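Local coordinates for phosphoinositol-specific phospholipase C (Pseudomonas sp., PDB 5FYP), which probably cleaves phosphatidylinositol-type lipids at the phosphodiester bond with the help of a bound calcium ion, releasing diacylglycerol and a phosphorylated inositol, at residues N18-V23 with Y293-F298; Q22-N27 with V44-L49; I114-D119 with G182-V187; I258-G263 with L279-R284. One frame throughout, in Å; residues are numbered along the deposited sequence.

The four contacts join neighbouring strands around a TIM-barrel-like fold. Contacts 2 and 3 lie closest to the calcium ion: Asn27 and Glu48 of contact 2 and Asp119 of contact 3 bind it, with Asp50 completing the protein ligands, and the centres of the two contacts are about 9 Å apart. Contact 4, its centre about 7 Å from that of contact 2, supplies Arg260, whose NH2 forms a salt bridge with Glu48 OE1 at 2.8 Å. Contact 1 shares Gln22 and Val23 with contact 2 but sits farther out, about 13 Å from it between centres, where the C-terminal strand joins strand 20-25. Strand 279-282 of contact 4 also pairs with strand 20-25, on its other side.

Contact 1: residues N18-V23 with Y293-F298; sequences NGIAQV and YRIRPF
This contact is an antiparallel strand pair, C-terminal strand 295-297 against strand 20-25, with Ala21 facing Arg296 as a hydrogen-bonded pair. Ala21 N donates to Arg296 O at 2.8 Å and Ala21 O accepts from Arg296 N at 2.9 Å; Val23 N to Arg294 O and Phe298 N to Gly19 O extend the ladder at its two ends. On the side of Gln22 and Ile295 these two side chains run together, pointing the same way, while the Gln22 amide goes on to Thr46. With CG1 anti to the carbonyl carbon (chi1 -59°), Ile20 has CG2 anti to its backbone N, 3.5 Å from Ile295 CG2. The Phe298 ring turns back over the first strand. Ala21 N and Ile20 C lie over one face, Asn18 O sits in plane at the edge, 3.5 Å from CE2, and the Ala21 methyl CB reaches CE1 at 3.7 Å; Phe253 meets the ring edge-to-face. With an alanine here the Ala21 methyl and Phe253 would probably lose their aromatic neighbour and a gap would open beside Gly19. Strand 295-297 is the outermost, antiparallel strand of a sheet whose other four strands (238-242, 258-262, 279-282 and 20-25) run parallel, as in a TIM-type barrel.

Contact 2: residues Q22-N27 with V44-L49; sequences QVACHN and VRTLEL. With CA (calcium ion), chain I.
The His26 imidazole and the Glu48 carboxylate lie side by side with planes 14° apart, His26 CD2 coming 3.4 Å from Glu48 OE1, oblique to the ring, which also stacks with Tyr283. From above the carboxylate plane Asn27 N donates to Glu48 OE1 at 2.9 Å, an oxygen that Arg260 also holds in a salt bridge. The other oxygen, Glu48 OE2, binds the calcium ion at 2.4 Å; the extended chain, CG anti to the backbone N (chi1 -178°), carries it there, and Asn27, Asp50 and Asp119 bind the same ion. This is the calcium site at the C-terminal ends of parallel barrel strands. Strands 22-25 and 46-49 run parallel, joined by one direct backbone bond, Cys25 N to Thr46 O at 3.1 Å; water 2 links Val23 O and Gln22 OE1 to Arg45 N, and water 3 donates to Cys25 O and weakly to Leu47 O. Away from the calcium ion, Thr46 OG1 donates to Gln22 OE1 at 2.8 Å, reaching it from above the amide's carbonyl plane. A leucine replacing Gln22 would probably leave the Thr46 hydroxyl without this acceptor and water 2 with one partner fewer. Beside it, Ala24 CB packs on Thr46 CG2 at 3.6 Å.

Contact 3: residues I114-D119 with G182-V187; sequences ITLILD and GKVLLV. With CA (calcium ion), chain I.
Backbone hydrogen bonds pair Ile114-Leu118 with Lys183-Val187 in parallel. Five alternate, from Ile114 N to Lys183 O at 2.9 Å up to Leu118 N to Val187 O at 2.7 Å, and the CA-H groups of Val184 and Thr115 add contacts to Ile114 O and Leu185 O. Apolar contacts fill both sides. On the side facing helices 94-107 and 133-144, Leu116 and Leu186 run alongside each other, CD1 to CD2 at 3.8 Å, and Leu118 CD1 reaches Leu186 CB. On the other side Val187 packs against two residues: its CG2 meets Thr115 CG2 at 3.7 Å, and Ile117, bent at chi2 (-58°), swings CD1 to 3.8 Å from Val187 CB. Metal binding follows near the C-terminal end of strand 114-120, where Asp119 OD2 holds the calcium ion at 2.4 Å and accepts a hydrogen bond from Lys121. The chemistry implies a largely apolar strand, hydrogen-bonded to 183-187 and 46-52 on its two sides, carrying one charged ligand whose charge is probably eased by calcium and lysine.

Contact 4: residues I258-G263 with L279-R284; sequences IGRVWG and LSAYYR
Ala281 O accepts from two waters, each at 2.8 Å: water 6 also donates to Val261 O, and water 7 accepts a hydrogen bond from Gly263 N, closing the far end of the strand pair with solvent. Toward the start of the strands the ladder is direct. Ala281 N donates to Val261 O at 2.9 Å with a nearly straight bond (173°), followed by Val261 N to Leu279 O and Leu279 N to Gly259 O. Arg260 leaves the strand with CG anti to the backbone N (chi1 -178°) and runs extended, crossing Leu279 at about a right angle, CG to CB at 3.9 Å. Its guanidinium lies with one face against the Ala281 methyl, CB to NH2 3.4 Å. Ile258 CG2 packs on Leu279 CD1 at 3.8 Å. Strand 258-262, helix 269-274 and strand 279-282 form a beta-alpha-beta unit. The apolar bed of Leu279 and Ala281 implies an arginine steered by packing, whose NH2 forms a salt bridge with Glu48, a calcium ligand; the pairing probably offsets part of both charges.

Contact 1: residues N18-V23 with Y293-F298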
loop_
_atom_site.group_PDB
_atom_site.type_symbol
_atom_site.label_atom_id
_atom_site.label_comp_id
_atom_site.label_asym_id
_atom_site.label_seq_id
_atom_site.Cartn_x
_atom_site.Cartn_y
_atom_site.Cartn_z
ATOM N N ASN A 18 -7.099 -8.222 -7.589
ATOM C CA ASN A 18 -6.542 -9.305 -6.788
ATOM C C ASN A 18 -5.946 -10.447 -7.613
ATOM O O ASN A 18 -5.211 -11.264 -7.071
ATOM C CB ASN A 18 -7.573 -9.842 -5.805
ATOM C CG ASN A 18 -8.816 -10.330 -6.504
ATOM O OD1 ASN A 18 -9.525 -9.553 -7.172
ATOM N ND2 ASN A 18 -9.152 -11.586 -6.292
ATOM N N GLY A 19 -6.279 -10.498 -8.907
ATOM C CA GLY A 19 -5.672 -11.476 -9.821
ATOM C C GLY A 19 -4.475 -10.986 -10.578
ATOM O O GLY A 19 -4.034 -11.686 -11.510
ATOM N N ILE A 20 -3.930 -9.829 -10.196
ATOM C CA ILE A 20 -2.797 -9.224 -10.885
ATOM C C ILE A 20 -1.557 -9.262 -9.977
ATOM O O ILE A 20 -1.615 -8.886 -8.801
ATOM C CB ILE A 20 -3.119 -7.778 -11.300
ATOM C CG1 ILE A 20 -4.338 -7.724 -12.223
ATOM C CG2 ILE A 20 -1.909 -7.132 -11.942
ATOM C CD1 ILE A 20 -4.818 -6.338 -12.540
ATOM N N ALA A 21 -0.454 -9.717 -10.554
ATOM C CA ALA A 21 0.867 -9.703 -9.926
ATOM C C ALA A 21 1.647 -8.481 -10.411
ATOM O O ALA A 21 1.635 -8.143 -11.607
ATOM C CB ALA A 21 1.637 -10.954 -10.263
ATOM N N GLN A 22 2.386 -7.886 -9.492
ATOM C CA GLN A 22 3.176 -6.701 -9.756
ATOM C C GLN A 22 4.548 -6.790 -9.135
ATOM O O GLN A 22 4.715 -7.261 -7.991
ATOM C CB GLN A 22 2.520 -5.451 -9.155
ATOM C CG GLN A 22 1.100 -5.197 -9.572
ATOM C CD GLN A 22 0.635 -3.837 -9.087
ATOM O OE1 GLN A 22 1.360 -2.822 -9.197
ATOM N NE2 GLN A 22 -0.576 -3.784 -8.580
ATOM N N VAL A 23 5.507 -6.182 -9.803
ATOM C CA VAL A 23 6.751 -5.726 -9.176
ATOM C C VAL A 23 6.436 -4.412 -8.459
ATOM O O VAL A 23 5.884 -3.484 -9.060
ATOM C CB VAL A 23 7.831 -5.478 -10.241
ATOM C CG1 VAL A 23 9.111 -4.957 -9.626
ATOM C CG2 VAL A 23 8.104 -6.763 -11.030
ATOM N N TYR A 293 7.403 -8.011 -18.721
ATOM C CA TYR A 293 6.371 -7.314 -17.986
ATOM C C TYR A 293 6.712 -7.201 -16.494
ATOM O O TYR A 293 7.315 -8.103 -15.907
ATOM C CB TYR A 293 5.030 -8.010 -18.136
ATOM C CG TYR A 293 4.513 -8.067 -19.557
ATOM C CD1 TYR A 293 4.317 -6.900 -20.301
ATOM C CD2 TYR A 293 4.172 -9.273 -20.126
ATOM C CE1 TYR A 293 3.840 -6.946 -21.615
ATOM C CE2 TYR A 293 3.674 -9.336 -21.434
ATOM C CZ TYR A 293 3.504 -8.154 -22.137
ATOM O OH TYR A 293 3.016 -8.224 -23.438
ATOM N N ARG A 294 6.274 -6.093 -15.895
ATOM C CA ARG A 294 6.303 -5.906 -14.438
ATOM C C ARG A 294 4.929 -5.962 -13.802
ATOM O O ARG A 294 4.825 -5.923 -12.578
ATOM C CB ARG A 294 7.017 -4.624 -14.039
ATOM C CG ARG A 294 8.445 -4.552 -14.535
ATOM C CD ARG A 294 9.290 -3.556 -13.731
ATOM N NE ARG A 294 10.528 -3.223 -14.429
ATOM C CZ ARG A 294 10.624 -2.356 -15.432
ATOM N NH1 ARG A 294 9.611 -1.616 -15.803
ATOM N NH2 ARG A 294 11.794 -2.220 -16.060
ATOM N N ILE A 295 3.868 -6.057 -14.619
ATOM C CA ILE A 295 2.489 -6.189 -14.149
ATOM C C ILE A 295 1.823 -7.187 -15.075
ATOM O O ILE A 295 1.838 -7.007 -16.305
ATOM C CB ILE A 295 1.707 -4.856 -14.159
ATOM C CG1 ILE A 295 2.370 -3.835 -13.225
ATOM C CG2 ILE A 295 0.249 -5.080 -13.833
ATOM C CD1 ILE A 295 1.638 -2.543 -13.080
ATOM N N ARG A 296 1.249 -8.245 -14.521
ATOM C CA ARG A 296 0.561 -9.239 -15.341
ATOM C C ARG A 296 -0.375 -10.060 -14.497
ATOM O O ARG A 296 -0.175 -10.200 -13.299
ATOM C CB ARG A 296 1.539 -10.164 -16.033
ATOM C CG ARG A 296 2.633 -10.678 -15.172
ATOM C CD ARG A 296 3.290 -11.878 -15.807
ATOM N NE ARG A 296 2.485 -13.068 -15.548
ATOM C CZ ARG A 296 2.861 -14.315 -15.772
ATOM N NH1 ARG A 296 4.060 -14.602 -16.311
ATOM N NH2 ARG A 296 2.005 -15.269 -15.422
ATOM N N PRO A 297 -1.394 -10.649 -15.129
ATOM C CA PRO A 297 -2.202 -11.612 -14.396
ATOM C C PRO A 297 -1.367 -12.808 -13.933
ATOM O O PRO A 297 -0.389 -13.166 -14.593
ATOM C CB PRO A 297 -3.230 -12.083 -15.457
ATOM C CG PRO A 297 -3.213 -11.040 -16.502
ATOM C CD PRO A 297 -1.820 -10.519 -16.539
ATOM N N PHE A 298 -1.758 -13.437 -12.829
ATOM C CA PHE A 298 -1.117 -14.688 -12.396
ATOM C C PHE A 298 -1.161 -15.767 -13.434
ATOM O O PHE A 298 -0.289 -16.635 -13.405
ATOM C CB PHE A 298 -1.810 -15.225 -11.151
ATOM C CG PHE A 298 -1.551 -14.412 -9.916
ATOM C CD1 PHE A 298 -0.287 -14.337 -9.350
ATOM C CD2 PHE A 298 -2.567 -13.710 -9.319
ATOM C CE1 PHE A 298 -0.059 -13.572 -8.219
ATOM C CE2 PHE A 298 -2.350 -12.963 -8.183
ATOM C CZ PHE A 298 -1.094 -12.875 -7.633
ATOM O OXT PHE A 298 -2.052 -15.758 -14.244
#

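Contact 2: residues Q22-N27 with V44-L49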
loop_
_atom_site.group_PDB
_atom_site.type_symbol
_atom_site.label_atom_id
_atom_site.label_comp_id
_atom_site.label_asym_id
_atom_site.label_seq_id
_atom_site.Cartn_x
_atom_site.Cartn_y
_atom_site.Cartn_z
ATOM N N GLN A 22 2.386 -7.886 -9.492
ATOM C CA GLN A 22 3.176 -6.701 -9.756
ATOM C C GLN A 22 4.548 -6.790 -9.135
ATOM O O GLN A 22 4.715 -7.261 -7.991
ATOM C CB GLN A 22 2.520 -5.451 -9.155
ATOM C CG GLN A 22 1.100 -5.197 -9.572
ATOM C CD GLN A 22 0.635 -3.837 -9.087
ATOM O OE1 GLN A 22 1.360 -2.822 -9.197
ATOM N NE2 GLN A 22 -0.576 -3.784 -8.580
ATOM N N VAL A 23 5.507 -6.182 -9.803
ATOM C CA VAL A 23 6.751 -5.726 -9.176
ATOM C C VAL A 23 6.436 -4.412 -8.459
ATOM O O VAL A 23 5.884 -3.484 -9.060
ATOM C CB VAL A 23 7.831 -5.478 -10.241
ATOM C CG1 VAL A 23 9.111 -4.957 -9.626
ATOM C CG2 VAL A 23 8.104 -6.763 -11.030
ATOM N N ALA A 24 6.796 -4.359 -7.186
ATOM C CA ALA A 24 6.660 -3.168 -6.354
ATOM C C ALA A 24 8.048 -2.706 -5.964
ATOM O O ALA A 24 9.012 -3.473 -5.947
ATOM C CB ALA A 24 5.836 -3.483 -5.118
ATOM N N CYS A 25 8.167 -1.429 -5.598
ATOM C CA CYS A 25 9.424 -0.973 -5.047
ATOM C C CYS A 25 9.540 -1.377 -3.580
ATOM O O CYS A 25 8.573 -1.710 -2.964
ATOM C CB CYS A 25 9.579 0.541 -5.184
ATOM S SG CYS A 25 8.913 1.489 -3.824
ATOM N N HIS A 26 10.747 -1.292 -3.044
ATOM C CA HIS A 26 10.981 -1.371 -1.621
ATOM C C HIS A 26 11.711 -0.084 -1.207
ATOM O O HIS A 26 12.849 0.147 -1.632
ATOM C CB HIS A 26 11.782 -2.610 -1.253
ATOM C CG HIS A 26 11.864 -2.867 0.223
ATOM N ND1 HIS A 26 12.389 -4.030 0.708
ATOM C CD2 HIS A 26 11.484 -2.149 1.308
ATOM C CE1 HIS A 26 12.357 -4.005 2.031
ATOM N NE2 HIS A 26 11.823 -2.875 2.418
ATOM N N ASN A 27 11.044 0.775 -0.443
ATOM C CA ASN A 27 11.665 2.000 0.059
ATOM C C ASN A 27 12.175 2.914 -1.050
ATOM O O ASN A 27 13.205 3.598 -0.898
ATOM C CB ASN A 27 12.761 1.725 1.060
ATOM C CG ASN A 27 12.238 1.215 2.388
ATOM O OD1 ASN A 27 11.038 1.100 2.627
ATOM N ND2 ASN A 27 13.137 0.827 3.198
ATOM N N VAL A 44 7.082 1.035 -12.421
ATOM C CA VAL A 44 6.135 0.255 -11.608
ATOM C C VAL A 44 4.936 1.129 -11.240
ATOM O O VAL A 44 4.951 2.350 -11.438
ATOM C CB VAL A 44 6.776 -0.354 -10.342
ATOM C CG1 VAL A 44 7.876 -1.362 -10.704
ATOM C CG2 VAL A 44 7.318 0.708 -9.402
ATOM N N ARG A 45 3.918 0.507 -10.634
ATOM C CA ARG A 45 2.702 1.158 -10.170
ATOM C C ARG A 45 2.470 0.983 -8.672
ATOM O O ARG A 45 1.427 1.378 -8.184
ATOM C CB ARG A 45 1.467 0.729 -10.974
ATOM C CG ARG A 45 1.521 1.137 -12.431
ATOM C CD ARG A 45 1.053 2.551 -12.662
ATOM N NE ARG A 45 1.323 2.998 -14.053
ATOM C CZ ARG A 45 2.489 3.479 -14.460
ATOM N NH1 ARG A 45 3.512 3.605 -13.633
ATOM N NH2 ARG A 45 2.647 3.859 -15.716
ATOM N N THR A 46 3.457 0.448 -7.961
ATOM C CA THR A 46 3.360 0.267 -6.496
ATOM C C THR A 46 4.617 0.810 -5.880
ATOM O O THR A 46 5.727 0.328 -6.174
ATOM C CB THR A 46 3.090 -1.200 -6.147
ATOM O OG1 THR A 46 1.827 -1.590 -6.708
ATOM C CG2 THR A 46 2.996 -1.389 -4.633
ATOM N N LEU A 47 4.436 1.800 -5.002
ATOM C CA LEU A 47 5.525 2.598 -4.392
ATOM C C LEU A 47 5.441 2.520 -2.892
ATOM O O LEU A 47 4.553 1.868 -2.344
ATOM C CB LEU A 47 5.422 4.086 -4.840
ATOM C CG LEU A 47 5.841 4.419 -6.292
ATOM C CD1 LEU A 47 5.193 3.722 -7.442
ATOM C CD2 LEU A 47 5.779 5.914 -6.453
ATOM N N GLU A 48 6.402 3.127 -2.195
ATOM C CA GLU A 48 6.488 3.019 -0.730
ATOM C C GLU A 48 7.066 4.303 -0.159
ATOM O O GLU A 48 8.020 4.850 -0.699
ATOM C CB GLU A 48 7.347 1.829 -0.303
ATOM C CG GLU A 48 7.445 1.632 1.202
ATOM C CD GLU A 48 8.075 0.320 1.615
ATOM O OE1 GLU A 48 8.711 -0.331 0.768
ATOM O OE2 GLU A 48 7.935 -0.043 2.819
ATOM N N LEU A 49 6.502 4.718 0.973
ATOM C CA LEU A 49 6.961 5.844 1.764
ATOM C C LEU A 49 7.054 5.423 3.213
ATOM O O LEU A 49 6.067 4.953 3.770
ATOM C CB LEU A 49 5.997 7.041 1.636
ATOM C CG LEU A 49 5.963 7.685 0.267
ATOM C CD1 LEU A 49 4.709 8.487 0.036
ATOM C CD2 LEU A 49 7.213 8.537 0.048
HETATM CA CA CA I . 9.548 0.615 4.458
HETATM O O HOH W 1 -0.986 -0.859 -8.074
HETATM O O HOH W 2 3.805 -2.281 -10.399
HETATM O O HOH W 3 5.774 -1.136 -2.515
HETATM O O HOH W 4 10.283 -1.670 4.561
HETATM O O HOH W 5 11.415 0.551 5.996
#

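Contact 3: residues I114-D119 with G182-V187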
loop_
_atom_site.group_PDB
_atom_site.type_symbol
_atom_site.label_atom_id
_atom_site.label_comp_id
_atom_site.label_asym_id
_atom_site.label_seq_id
_atom_site.Cartn_x
_atom_site.Cartn_y
_atom_site.Cartn_z
ATOM N N ILE A 114 -2.535 3.076 -8.974
ATOM C CA ILE A 114 -1.295 3.205 -8.198
ATOM C C ILE A 114 -1.558 2.777 -6.761
ATOM O O ILE A 114 -2.531 3.225 -6.177
ATOM C CB ILE A 114 -0.794 4.640 -8.215
ATOM C CG1 ILE A 114 -0.424 5.068 -9.629
ATOM C CG2 ILE A 114 0.375 4.837 -7.253
ATOM C CD1 ILE A 114 -0.299 6.573 -9.799
ATOM N N THR A 115 -0.688 1.937 -6.237
ATOM C CA THR A 115 -0.766 1.518 -4.848
ATOM C C THR A 115 0.425 2.124 -4.106
ATOM O O THR A 115 1.574 1.965 -4.524
ATOM C CB THR A 115 -0.780 -0.007 -4.714
ATOM O OG1 THR A 115 -1.907 -0.527 -5.415
ATOM C CG2 THR A 115 -0.900 -0.454 -3.272
ATOM N N LEU A 116 0.146 2.824 -3.015
ATOM C CA LEU A 116 1.179 3.456 -2.175
ATOM C C LEU A 116 1.191 2.799 -0.812
ATOM O O LEU A 116 0.218 2.877 -0.064
ATOM C CB LEU A 116 0.939 4.933 -1.983
ATOM C CG LEU A 116 0.869 5.830 -3.147
ATOM C CD1 LEU A 116 0.761 7.286 -2.688
ATOM C CD2 LEU A 116 2.085 5.666 -4.046
ATOM N N ILE A 117 2.312 2.166 -0.505
ATOM C CA ILE A 117 2.530 1.554 0.803
ATOM C C ILE A 117 3.081 2.635 1.724
ATOM O O ILE A 117 4.140 3.193 1.499
ATOM C CB ILE A 117 3.553 0.391 0.692
ATOM C CG1 ILE A 117 3.137 -0.630 -0.418
ATOM C CG2 ILE A 117 3.821 -0.265 2.044
ATOM C CD1 ILE A 117 1.783 -1.273 -0.260
ATOM N N LEU A 118 2.303 2.958 2.757
ATOM C CA LEU A 118 2.626 3.983 3.737
ATOM C C LEU A 118 3.071 3.259 4.999
ATOM O O LEU A 118 2.239 2.760 5.763
ATOM C CB LEU A 118 1.435 4.903 3.945
ATOM C CG LEU A 118 0.885 5.534 2.655
ATOM C CD1 LEU A 118 -0.355 6.345 2.967
ATOM C CD2 LEU A 118 1.912 6.363 1.935
ATOM N N ASP A 119 4.388 3.177 5.175
ATOM C CA ASP A 119 5.006 2.398 6.233
ATOM C C ASP A 119 5.280 3.342 7.414
ATOM O O ASP A 119 6.197 4.152 7.410
ATOM C CB ASP A 119 6.277 1.749 5.715
ATOM C CG ASP A 119 6.883 0.719 6.637
ATOM O OD1 ASP A 119 6.228 0.379 7.650
ATOM O OD2 ASP A 119 8.023 0.243 6.312
ATOM N N GLY A 182 -6.948 5.367 -13.221
ATOM C CA GLY A 182 -6.814 6.658 -12.575
ATOM C C GLY A 182 -6.931 6.667 -11.063
ATOM O O GLY A 182 -6.904 7.737 -10.465
ATOM N N LYS A 183 -7.030 5.490 -10.451
ATOM C CA LYS A 183 -7.212 5.422 -9.014
ATOM C C LYS A 183 -5.878 5.294 -8.272
ATOM O O LYS A 183 -4.863 4.843 -8.812
ATOM C CB LYS A 183 -8.153 4.280 -8.632
ATOM C CG LYS A 183 -9.541 4.317 -9.279
ATOM C CD LYS A 183 -10.345 5.580 -9.071
ATOM C CE LYS A 183 -10.741 5.793 -7.641
ATOM N NZ LYS A 183 -11.314 7.172 -7.537
ATOM N N VAL A 184 -5.926 5.699 -7.005
ATOM C CA VAL A 184 -4.834 5.531 -6.038
ATOM C C VAL A 184 -5.384 4.762 -4.834
ATOM O O VAL A 184 -6.434 5.073 -4.310
ATOM C CB VAL A 184 -4.288 6.889 -5.598
ATOM C CG1 VAL A 184 -3.269 6.755 -4.481
ATOM C CG2 VAL A 184 -3.688 7.639 -6.784
ATOM N N LEU A 185 -4.644 3.718 -4.447
ATOM C CA LEU A 185 -4.930 2.901 -3.267
ATOM C C LEU A 185 -3.837 3.129 -2.247
ATOM O O LEU A 185 -2.670 2.988 -2.573
ATOM C CB LEU A 185 -4.985 1.397 -3.606
ATOM C CG LEU A 185 -6.194 0.901 -4.384
ATOM C CD1 LEU A 185 -6.219 1.387 -5.817
ATOM C CD2 LEU A 185 -6.253 -0.610 -4.353
ATOM N N LEU A 186 -4.220 3.475 -1.034
ATOM C CA LEU A 186 -3.288 3.719 0.047
ATOM C C LEU A 186 -3.311 2.541 1.020
ATOM O O LEU A 186 -4.392 2.050 1.355
ATOM C CB LEU A 186 -3.662 4.984 0.779
ATOM C CG LEU A 186 -3.754 6.224 -0.105
ATOM C CD1 LEU A 186 -4.206 7.412 0.712
ATOM C CD2 LEU A 186 -2.439 6.517 -0.815
ATOM N N VAL A 187 -2.124 2.142 1.494
ATOM C CA VAL A 187 -2.010 0.961 2.350
ATOM C C VAL A 187 -1.190 1.348 3.570
ATOM O O VAL A 187 -0.130 1.946 3.428
ATOM C CB VAL A 187 -1.310 -0.163 1.588
ATOM C CG1 VAL A 187 -1.264 -1.433 2.453
ATOM C CG2 VAL A 187 -1.992 -0.437 0.244
HETATM CA CA CA I . 9.548 0.615 4.458
HETATM O O HOH W 4 10.283 -1.670 4.561
HETATM O O HOH W 5 11.415 0.551 5.996
#

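Contact 4: residues I258-G263 with L279-R284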
loop_
_atom_site.group_PDB
_atom_site.type_symbol
_atom_site.label_atom_id
_atom_site.label_comp_id
_atom_site.label_asym_id
_atom_site.label_seq_id
_atom_site.Cartn_x
_atom_site.Cartn_y
_atom_site.Cartn_z
ATOM N N ILE A 258 -5.002 -8.517 -0.892
ATOM C CA ILE A 258 -3.796 -8.166 -1.641
ATOM C C ILE A 258 -2.581 -8.428 -0.777
ATOM O O ILE A 258 -2.358 -7.744 0.253
ATOM C CB ILE A 258 -3.820 -6.719 -2.132
ATOM C CG1 ILE A 258 -5.095 -6.399 -2.900
ATOM C CG2 ILE A 258 -2.583 -6.417 -2.959
ATOM C CD1 ILE A 258 -5.378 -7.290 -4.081
ATOM N N GLY A 259 -1.770 -9.409 -1.176
ATOM C CA GLY A 259 -0.559 -9.780 -0.440
ATOM C C GLY A 259 0.653 -9.075 -0.961
ATOM O O GLY A 259 0.870 -9.033 -2.174
ATOM N N ARG A 260 1.474 -8.583 -0.035
ATOM C CA ARG A 260 2.773 -7.980 -0.362
ATOM C C ARG A 260 3.854 -8.755 0.369
ATOM O O ARG A 260 3.711 -9.062 1.557
ATOM C CB ARG A 260 2.820 -6.520 0.039
ATOM C CG ARG A 260 4.129 -5.825 -0.306
ATOM C CD ARG A 260 3.962 -4.304 -0.302
ATOM N NE ARG A 260 5.181 -3.548 -0.577
ATOM C CZ ARG A 260 6.105 -3.311 0.314
ATOM N NH1 ARG A 260 6.030 -3.848 1.526
ATOM N NH2 ARG A 260 7.147 -2.551 -0.029
ATOM N N VAL A 261 4.928 -9.069 -0.365
ATOM C CA VAL A 261 6.106 -9.736 0.205
ATOM C C VAL A 261 7.320 -8.855 0.011
ATOM O O VAL A 261 7.628 -8.467 -1.133
ATOM C CB VAL A 261 6.361 -11.114 -0.411
ATOM C CG1 VAL A 261 7.689 -11.691 0.059
ATOM C CG2 VAL A 261 5.216 -12.044 -0.062
ATOM N N TRP A 262 8.005 -8.542 1.103
ATOM C CA TRP A 262 9.201 -7.722 1.085
ATOM C C TRP A 262 10.399 -8.525 1.591
ATOM O O TRP A 262 10.235 -9.506 2.319
ATOM C CB TRP A 262 8.984 -6.439 1.915
ATOM C CG TRP A 262 8.616 -6.698 3.331
ATOM C CD1 TRP A 262 7.385 -6.878 3.845
ATOM C CD2 TRP A 262 9.531 -6.835 4.420
ATOM N NE1 TRP A 262 7.461 -7.147 5.191
ATOM C CE2 TRP A 262 8.775 -7.101 5.565
ATOM C CE3 TRP A 262 10.927 -6.743 4.532
ATOM C CZ2 TRP A 262 9.364 -7.294 6.829
ATOM C CZ3 TRP A 262 11.520 -6.932 5.789
ATOM C CH2 TRP A 262 10.732 -7.211 6.908
ATOM N N GLY A 263 11.589 -8.110 1.168
ATOM C CA GLY A 263 12.822 -8.725 1.603
ATOM C C GLY A 263 13.248 -9.947 0.836
ATOM O O GLY A 263 14.197 -10.596 1.245
ATOM N N LEU A 279 2.036 -8.266 -4.706
ATOM C CA LEU A 279 2.994 -7.156 -4.722
ATOM C C LEU A 279 4.340 -7.672 -4.217
ATOM O O LEU A 279 4.479 -7.970 -3.026
ATOM C CB LEU A 279 2.489 -6.003 -3.845
ATOM C CG LEU A 279 1.085 -5.504 -4.108
ATOM C CD1 LEU A 279 0.680 -4.454 -3.078
ATOM C CD2 LEU A 279 0.851 -4.975 -5.520
ATOM N N SER A 280 5.307 -7.802 -5.115
ATOM C CA SER A 280 6.629 -8.288 -4.764
ATOM C C SER A 280 7.571 -7.109 -4.691
ATOM O O SER A 280 7.870 -6.489 -5.718
ATOM C CB SER A 280 7.148 -9.269 -5.820
ATOM O OG SER A 280 6.410 -10.470 -5.800
ATOM N N ALA A 281 8.012 -6.772 -3.469
ATOM C CA ALA A 281 8.794 -5.555 -3.263
ATOM C C ALA A 281 10.271 -5.804 -3.495
ATOM O O ALA A 281 10.852 -6.681 -2.861
ATOM C CB ALA A 281 8.566 -5.045 -1.867
ATOM N N TYR A 282 10.864 -4.998 -4.368
ATOM C CA TYR A 282 12.284 -5.077 -4.699
ATOM C C TYR A 282 12.955 -3.727 -4.556
ATOM O O TYR A 282 12.454 -2.715 -5.053
ATOM C CB TYR A 282 12.489 -5.505 -6.138
ATOM C CG TYR A 282 12.071 -6.901 -6.457
ATOM C CD1 TYR A 282 10.784 -7.171 -6.890
ATOM C CD2 TYR A 282 12.973 -7.966 -6.405
ATOM C CE1 TYR A 282 10.396 -8.449 -7.234
ATOM C CE2 TYR A 282 12.593 -9.257 -6.752
ATOM C CZ TYR A 282 11.307 -9.481 -7.157
ATOM O OH TYR A 282 10.916 -10.726 -7.543
ATOM N N TYR A 283 14.139 -3.718 -3.949
ATOM C CA TYR A 283 14.966 -2.511 -3.967
ATOM C C TYR A 283 15.255 -2.078 -5.413
ATOM O O TYR A 283 15.109 -0.906 -5.767
ATOM C CB TYR A 283 16.261 -2.747 -3.223
ATOM C CG TYR A 283 16.067 -3.026 -1.766
ATOM C CD1 TYR A 283 15.575 -2.032 -0.909
ATOM C CD2 TYR A 283 16.409 -4.255 -1.193
ATOM C CE1 TYR A 283 15.424 -2.259 0.451
ATOM C CE2 TYR A 283 16.243 -4.508 0.156
ATOM C CZ TYR A 283 15.766 -3.496 0.980
ATOM O OH TYR A 283 15.639 -3.699 2.332
ATOM N N ARG A 284 15.692 -3.044 -6.217
ATOM C CA ARG A 284 16.095 -2.842 -7.641
ATOM C C ARG A 284 14.897 -3.239 -8.519
ATOM O O ARG A 284 14.912 -4.237 -9.234
ATOM C CB ARG A 284 17.343 -3.639 -7.972
ATOM C CG ARG A 284 18.525 -3.333 -7.041
ATOM C CD ARG A 284 19.728 -4.258 -7.218
ATOM N NE ARG A 284 20.291 -4.216 -8.533
ATOM C CZ ARG A 284 21.184 -5.087 -8.977
ATOM N NH1 ARG A 284 21.607 -6.162 -8.231
ATOM N NH2 ARG A 284 21.661 -4.941 -10.213
HETATM O O HOH W 6 10.367 -9.256 -1.884
HETATM O O HOH W 7 12.667 -6.318 -0.811
#